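Local coordinates for BDI_3064 protein (Parabacteroides distasonis ATCC 8503, PDB 5Z06), which hydrolyses linear beta-1,2-glucan and beta-1,2-glucooligosaccharides of four or more units, releasing sophorose from the non-reducing end, at residues 53-67 with 160-174. Sequence-based numbering, arbitrary orientation.
Sequences SLELTYVSAPGGDWY and LRPGTADGNEYTIYL. With GOL (glycerol), chain F.
Asp65 OD2 is gripped by Arg161, whose NH1 makes a salt bridge to it at 2.7 Å, and more weakly by O2 of a glycerol, probably from the crystallisation liquor. The glycerol also engages both terminal nitrogens of Arg161: NH2 donates to its O1 at 2.8 Å, and NH1 reaches O2 in a long but straight bond. Tyr67 CD1 lies over one face of the guanidinium, while the glycerol oxygens meet its edge. Next to it, Pro162 CG sits over the five-membered ring of Trp66, 3.8 Å from its centroid, a CH-pi contact. A chi1 of 61° puts Trp66 CG between the backbone N and the carbonyl carbon, and the indole is packed between Tyr58 CB on one face and Pro162 and the Arg161 carbonyl carbon on the other, while Trp66 NE1 donates in the ring plane to Ser60 OG at 2.9 Å.

Strands 53-59 and 169-174 run antiparallel, with paired backbone bonds at Leu54-Leu174, Leu56-Ile172 and Tyr58-Tyr170. On the face bearing these residues, Leu56 CD2 meets Ile172 CD1 at 3.6 Å beside it and, across from the other sheet, Leu160 CD1 at 3.9 Å; Tyr170 CB lies over the Tyr58 ring. On the other face Thr57 OG1 donates to Glu55 OE2, whose partner oxygen OE1 pairs with Lys34. Beyond the strands, Gly167 N bonds to Ser60 O, and Asp166 forms an Asx turn. Two antiparallel sheets, linked by the 60-64 and 162-168 connections, thus face each other around Leu56, Leu160 and Trp66, the layered arrangement of a beta-sandwich.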
loop_
_atom_site.group_PDB
_atom_site.type_symbol
_atom_site.label_atom_id
_atom_site.label_comp_id
_atom_site.label_asym_id
_atom_site.label_seq_id
_atom_site.Cartn_x
_atom_site.Cartn_y
_atom_site.Cartn_z
ATOM N N SER A 53 6.863 -21.277 -6.578
ATOM C CA SER A 53 7.277 -21.084 -7.938
ATOM C C SER A 53 6.052 -21.233 -8.799
ATOM O O SER A 53 4.977 -21.584 -8.306
ATOM C CB SER A 53 8.313 -22.135 -8.303
ATOM O OG SER A 53 7.768 -23.434 -8.183
ATOM N N LEU A 54 6.226 -20.967 -10.084
ATOM C CA LEU A 54 5.175 -21.125 -11.043
ATOM C C LEU A 54 5.294 -22.480 -11.693
ATOM O O LEU A 54 6.395 -22.915 -12.070
ATOM C CB LEU A 54 5.239 -20.027 -12.094
ATOM C CG LEU A 54 4.961 -18.625 -11.561
ATOM C CD1 LEU A 54 5.184 -17.616 -12.664
ATOM C CD2 LEU A 54 3.528 -18.524 -11.091
ATOM N N GLU A 55 4.148 -23.139 -11.823
ATOM C CA GLU A 55 4.090 -24.449 -12.409
ATOM C C GLU A 55 3.762 -24.279 -13.862
ATOM O O GLU A 55 2.776 -23.654 -14.217
ATOM C CB GLU A 55 3.023 -25.312 -11.747
ATOM C CG GLU A 55 3.176 -26.781 -12.108
ATOM C CD GLU A 55 1.943 -27.605 -11.837
ATOM O OE1 GLU A 55 1.125 -27.194 -10.997
ATOM O OE2 GLU A 55 1.784 -28.667 -12.487
ATOM N N LEU A 56 4.598 -24.861 -14.703
ATOM C CA LEU A 56 4.356 -24.837 -16.116
ATOM C C LEU A 56 4.192 -26.288 -16.564
ATOM O O LEU A 56 5.172 -26.973 -16.864
ATOM C CB LEU A 56 5.508 -24.114 -16.827
ATOM C CG LEU A 56 5.172 -23.751 -18.267
ATOM C CD1 LEU A 56 4.315 -22.498 -18.307
ATOM C CD2 LEU A 56 6.434 -23.547 -19.096
ATOM N N THR A 57 2.948 -26.757 -16.557
ATOM C CA THR A 57 2.639 -28.140 -16.934
ATOM C C THR A 57 1.870 -28.071 -18.220
ATOM O O THR A 57 0.823 -27.415 -18.303
ATOM C CB THR A 57 1.891 -28.899 -15.835
ATOM O OG1 THR A 57 2.801 -29.125 -14.759
ATOM C CG2 THR A 57 1.357 -30.255 -16.320
ATOM N N TYR A 58 2.420 -28.722 -19.239
ATOM C CA TYR A 58 1.891 -28.603 -20.583
ATOM C C TYR A 58 2.016 -29.874 -21.394
ATOM O O TYR A 58 2.834 -30.739 -21.106
ATOM C CB TYR A 58 2.591 -27.458 -21.329
ATOM C CG TYR A 58 4.078 -27.652 -21.458
ATOM C CD1 TYR A 58 4.946 -27.242 -20.437
ATOM C CD2 TYR A 58 4.628 -28.288 -22.584
ATOM C CE1 TYR A 58 6.322 -27.422 -20.547
ATOM C CE2 TYR A 58 6.013 -28.484 -22.706
ATOM C CZ TYR A 58 6.849 -28.064 -21.686
ATOM O OH TYR A 58 8.208 -28.260 -21.778
ATOM N N VAL A 59 1.188 -29.928 -22.433
ATOM C CA VAL A 59 1.264 -30.901 -23.499
ATOM C C VAL A 59 1.336 -30.107 -24.795
ATOM O O VAL A 59 0.419 -29.366 -25.142
ATOM C CB VAL A 59 0.037 -31.832 -23.515
ATOM C CG1 VAL A 59 0.142 -32.847 -24.648
ATOM C CG2 VAL A 59 -0.088 -32.558 -22.178
ATOM N N SER A 60 2.441 -30.259 -25.495
ATOM C CA SER A 60 2.614 -29.659 -26.799
ATOM C C SER A 60 2.247 -30.759 -27.785
ATOM O O SER A 60 3.039 -31.664 -28.017
ATOM C CB SER A 60 4.064 -29.203 -26.973
ATOM O OG SER A 60 4.488 -28.416 -25.872
ATOM N N ALA A 61 1.024 -30.709 -28.312
ATOM C CA ALA A 61 0.532 -31.738 -29.219
ATOM C C ALA A 61 0.512 -31.218 -30.654
ATOM O O ALA A 61 0.196 -30.039 -30.890
ATOM C CB ALA A 61 -0.861 -32.204 -28.810
ATOM N N PRO A 62 0.832 -32.098 -31.625
ATOM C CA PRO A 62 0.765 -31.665 -33.010
ATOM C C PRO A 62 -0.621 -31.158 -33.323
ATOM O O PRO A 62 -1.608 -31.763 -32.915
ATOM C CB PRO A 62 1.064 -32.942 -33.815
ATOM C CG PRO A 62 1.718 -33.884 -32.864
ATOM C CD PRO A 62 1.299 -33.491 -31.483
ATOM N N GLY A 63 -0.690 -30.032 -34.014
ATOM C CA GLY A 63 -1.959 -29.412 -34.371
ATOM C C GLY A 63 -2.604 -28.567 -33.282
ATOM O O GLY A 63 -3.662 -27.979 -33.504
ATOM N N GLY A 64 -1.990 -28.517 -32.102
ATOM C CA GLY A 64 -2.516 -27.737 -31.002
ATOM C C GLY A 64 -1.540 -26.631 -30.702
ATOM O O GLY A 64 -0.465 -26.540 -31.291
ATOM N N ASP A 65 -1.905 -25.799 -29.746
ATOM C CA ASP A 65 -1.016 -24.751 -29.304
ATOM C C ASP A 65 -1.269 -24.470 -27.842
ATOM O O ASP A 65 -2.344 -24.756 -27.334
ATOM C CB ASP A 65 -1.258 -23.486 -30.130
ATOM C CG ASP A 65 -0.030 -22.593 -30.219
ATOM O OD1 ASP A 65 1.114 -23.032 -29.931
ATOM O OD2 ASP A 65 -0.225 -21.428 -30.584
ATOM N N TRP A 66 -0.260 -23.939 -27.167
ATOM C CA TRP A 66 -0.465 -23.318 -25.891
ATOM C C TRP A 66 0.374 -22.068 -25.773
ATOM O O TRP A 66 1.371 -21.892 -26.471
ATOM C CB TRP A 66 -0.214 -24.300 -24.731
ATOM C CG TRP A 66 1.155 -24.873 -24.612
ATOM C CD1 TRP A 66 1.568 -26.112 -25.018
ATOM C CD2 TRP A 66 2.292 -24.258 -23.999
ATOM N NE1 TRP A 66 2.885 -26.301 -24.705
ATOM C CE2 TRP A 66 3.359 -25.183 -24.080
ATOM C CE3 TRP A 66 2.511 -23.022 -23.397
ATOM C CZ2 TRP A 66 4.630 -24.905 -23.575
ATOM C CZ3 TRP A 66 3.761 -22.746 -22.894
ATOM C CH2 TRP A 66 4.813 -23.676 -22.995
ATOM N N TYR A 67 -0.068 -21.192 -24.880
ATOM C CA TYR A 67 0.593 -19.941 -24.613
ATOM C C TYR A 67 0.596 -19.722 -23.107
ATOM O O TYR A 67 -0.405 -19.985 -22.423
ATOM C CB TYR A 67 -0.147 -18.804 -25.295
ATOM C CG TYR A 67 0.487 -17.469 -25.015
ATOM C CD1 TYR A 67 1.672 -17.101 -25.643
ATOM C CD2 TYR A 67 -0.081 -16.584 -24.089
ATOM C CE1 TYR A 67 2.267 -15.886 -25.366
ATOM C CE2 TYR A 67 0.505 -15.366 -23.808
ATOM C CZ TYR A 67 1.667 -15.022 -24.442
ATOM O OH TYR A 67 2.236 -13.824 -24.164
ATOM N N LEU A 160 5.801 -17.688 -23.134
ATOM C CA LEU A 160 6.226 -19.065 -23.311
ATOM C C LEU A 160 5.323 -19.745 -24.295
ATOM O O LEU A 160 4.108 -19.529 -24.296
ATOM C CB LEU A 160 6.232 -19.816 -21.993
ATOM C CG LEU A 160 7.187 -19.226 -20.966
ATOM C CD1 LEU A 160 6.809 -19.669 -19.563
ATOM C CD2 LEU A 160 8.627 -19.596 -21.281
ATOM N N ARG A 161 5.950 -20.549 -25.147
ATOM C CA ARG A 161 5.274 -21.251 -26.213
ATOM C C ARG A 161 5.838 -22.653 -26.303
ATOM O O ARG A 161 6.909 -22.923 -25.750
ATOM C CB ARG A 161 5.473 -20.517 -27.544
ATOM C CG ARG A 161 4.373 -19.539 -27.886
ATOM C CD ARG A 161 4.092 -19.467 -29.397
ATOM N NE ARG A 161 2.993 -18.547 -29.670
ATOM C CZ ARG A 161 1.703 -18.782 -29.396
ATOM N NH1 ARG A 161 1.299 -19.941 -28.851
ATOM N NH2 ARG A 161 0.795 -17.844 -29.672
ATOM N N PRO A 162 5.122 -23.551 -27.000
ATOM C CA PRO A 162 5.603 -24.919 -27.144
ATOM C C PRO A 162 7.008 -24.994 -27.750
ATOM O O PRO A 162 7.393 -24.151 -28.577
ATOM C CB PRO A 162 4.593 -25.546 -28.126
ATOM C CG PRO A 162 3.388 -24.707 -28.044
ATOM C CD PRO A 162 3.917 -23.327 -27.823
ATOM N N GLY A 163 7.765 -25.986 -27.312
ATOM C CA GLY A 163 8.904 -26.448 -28.068
ATOM C C GLY A 163 8.365 -27.476 -29.039
ATOM O O GLY A 163 7.297 -27.290 -29.637
ATOM N N THR A 164 9.106 -28.578 -29.167
ATOM C CA THR A 164 8.691 -29.700 -29.991
ATOM C C THR A 164 7.319 -30.156 -29.535
ATOM O O THR A 164 7.120 -30.464 -28.368
ATOM C CB THR A 164 9.663 -30.894 -29.854
ATOM O OG1 THR A 164 11.011 -30.442 -30.014
ATOM C CG2 THR A 164 9.361 -31.957 -30.889
ATOM N N ALA A 165 6.376 -30.193 -30.468
ATOM C CA ALA A 165 5.085 -30.806 -30.227
ATOM C C ALA A 165 5.200 -32.342 -30.249
ATOM O O ALA A 165 4.724 -33.004 -31.165
ATOM C CB ALA A 165 4.071 -30.310 -31.244
ATOM N N ASP A 166 5.804 -32.895 -29.205
ATOM C CA ASP A 166 5.954 -34.356 -29.054
ATOM C C ASP A 166 4.761 -35.025 -28.347
ATOM O O ASP A 166 4.782 -36.218 -28.122
ATOM C CB ASP A 166 7.241 -34.672 -28.294
ATOM C CG ASP A 166 7.232 -34.142 -26.861
ATOM O OD1 ASP A 166 6.178 -33.647 -26.405
ATOM O OD2 ASP A 166 8.265 -34.236 -26.184
ATOM N N GLY A 167 3.772 -34.237 -27.909
ATOM C CA GLY A 167 2.544 -34.765 -27.303
ATOM C C GLY A 167 2.638 -35.297 -25.882
ATOM O O GLY A 167 1.657 -35.861 -25.373
ATOM N N ASN A 168 3.793 -35.132 -25.233
ATOM C CA ASN A 168 3.967 -35.594 -23.857
ATOM C C ASN A 168 3.685 -34.488 -22.857
ATOM O O ASN A 168 3.849 -33.297 -23.146
ATOM C CB ASN A 168 5.384 -36.116 -23.608
ATOM C CG ASN A 168 5.775 -37.232 -24.553
ATOM O OD1 ASN A 168 4.944 -38.024 -24.986
ATOM N ND2 ASN A 168 7.046 -37.259 -24.917
ATOM N N GLU A 169 3.276 -34.913 -21.669
ATOM C CA GLU A 169 3.060 -34.019 -20.557
ATOM C C GLU A 169 4.373 -33.786 -19.862
ATOM O O GLU A 169 5.057 -34.741 -19.500
ATOM C CB GLU A 169 2.065 -34.594 -19.572
ATOM C CG GLU A 169 1.612 -33.561 -18.549
ATOM C CD GLU A 169 0.630 -34.123 -17.567
ATOM O OE1 GLU A 169 -0.230 -34.926 -17.983
ATOM O OE2 GLU A 169 0.721 -33.759 -16.387
ATOM N N TYR A 170 4.721 -32.517 -19.683
ATOM C CA TYR A 170 5.899 -32.134 -18.925
ATOM C C TYR A 170 5.447 -31.138 -17.896
ATOM O O TYR A 170 4.506 -30.391 -18.111
ATOM C CB TYR A 170 6.964 -31.499 -19.822
ATOM C CG TYR A 170 7.445 -32.414 -20.900
ATOM C CD1 TYR A 170 8.271 -33.483 -20.602
ATOM C CD2 TYR A 170 7.060 -32.224 -22.227
ATOM C CE1 TYR A 170 8.709 -34.342 -21.590
ATOM C CE2 TYR A 170 7.495 -33.077 -23.224
ATOM C CZ TYR A 170 8.317 -34.133 -22.899
ATOM O OH TYR A 170 8.762 -34.982 -23.877
ATOM N N THR A 171 6.121 -31.158 -16.767
ATOM C CA THR A 171 5.933 -30.177 -15.741
ATOM C C THR A 171 7.306 -29.602 -15.530
ATOM O O THR A 171 8.243 -30.331 -15.169
ATOM C CB THR A 171 5.443 -30.796 -14.437
ATOM O OG1 THR A 171 4.081 -31.166 -14.588
ATOM C CG2 THR A 171 5.552 -29.809 -13.288
ATOM N N ILE A 172 7.424 -28.300 -15.760
ATOM C CA ILE A 172 8.594 -27.574 -15.291
ATOM C C ILE A 172 8.128 -26.492 -14.318
ATOM O O ILE A 172 6.988 -26.024 -14.378
ATOM C CB ILE A 172 9.458 -27.027 -16.455
ATOM C CG1 ILE A 172 8.749 -25.899 -17.197
ATOM C CG2 ILE A 172 9.824 -28.182 -17.398
ATOM C CD1 ILE A 172 9.531 -25.312 -18.348
ATOM N N TYR A 173 9.017 -26.124 -13.415
ATOM C CA TYR A 173 8.776 -25.051 -12.508
ATOM C C TYR A 173 9.673 -23.884 -12.862
ATOM O O TYR A 173 10.838 -24.065 -13.192
ATOM C CB TYR A 173 9.019 -25.506 -11.092
ATOM C CG TYR A 173 8.228 -26.724 -10.747
ATOM C CD1 TYR A 173 6.926 -26.618 -10.280
ATOM C CD2 TYR A 173 8.769 -27.997 -10.904
ATOM C CE1 TYR A 173 6.191 -27.748 -9.952
ATOM C CE2 TYR A 173 8.039 -29.128 -10.578
ATOM C CZ TYR A 173 6.759 -28.996 -10.101
ATOM O OH TYR A 173 6.028 -30.104 -9.793
ATOM N N LEU A 174 9.099 -22.687 -12.803
ATOM C CA LEU A 174 9.799 -21.450 -13.098
ATOM C C LEU A 174 9.717 -20.594 -11.856
ATOM O O LEU A 174 8.641 -20.405 -11.286
ATOM C CB LEU A 174 9.150 -20.731 -14.260
ATOM C CG LEU A 174 8.875 -21.612 -15.476
ATOM C CD1 LEU A 174 8.132 -20.769 -16.500
ATOM C CD2 LEU A 174 10.159 -22.174 -16.070
HETATM C C1 GOL F . -2.915 -18.331 -27.914
HETATM O O1 GOL F . -1.661 -17.724 -28.271
HETATM C C2 GOL F . -3.094 -19.783 -28.382
HETATM O O2 GOL F . -1.871 -20.501 -28.276
HETATM C C3 GOL F . -4.080 -20.548 -27.510
HETATM O O3 GOL F . -5.420 -20.035 -27.574
#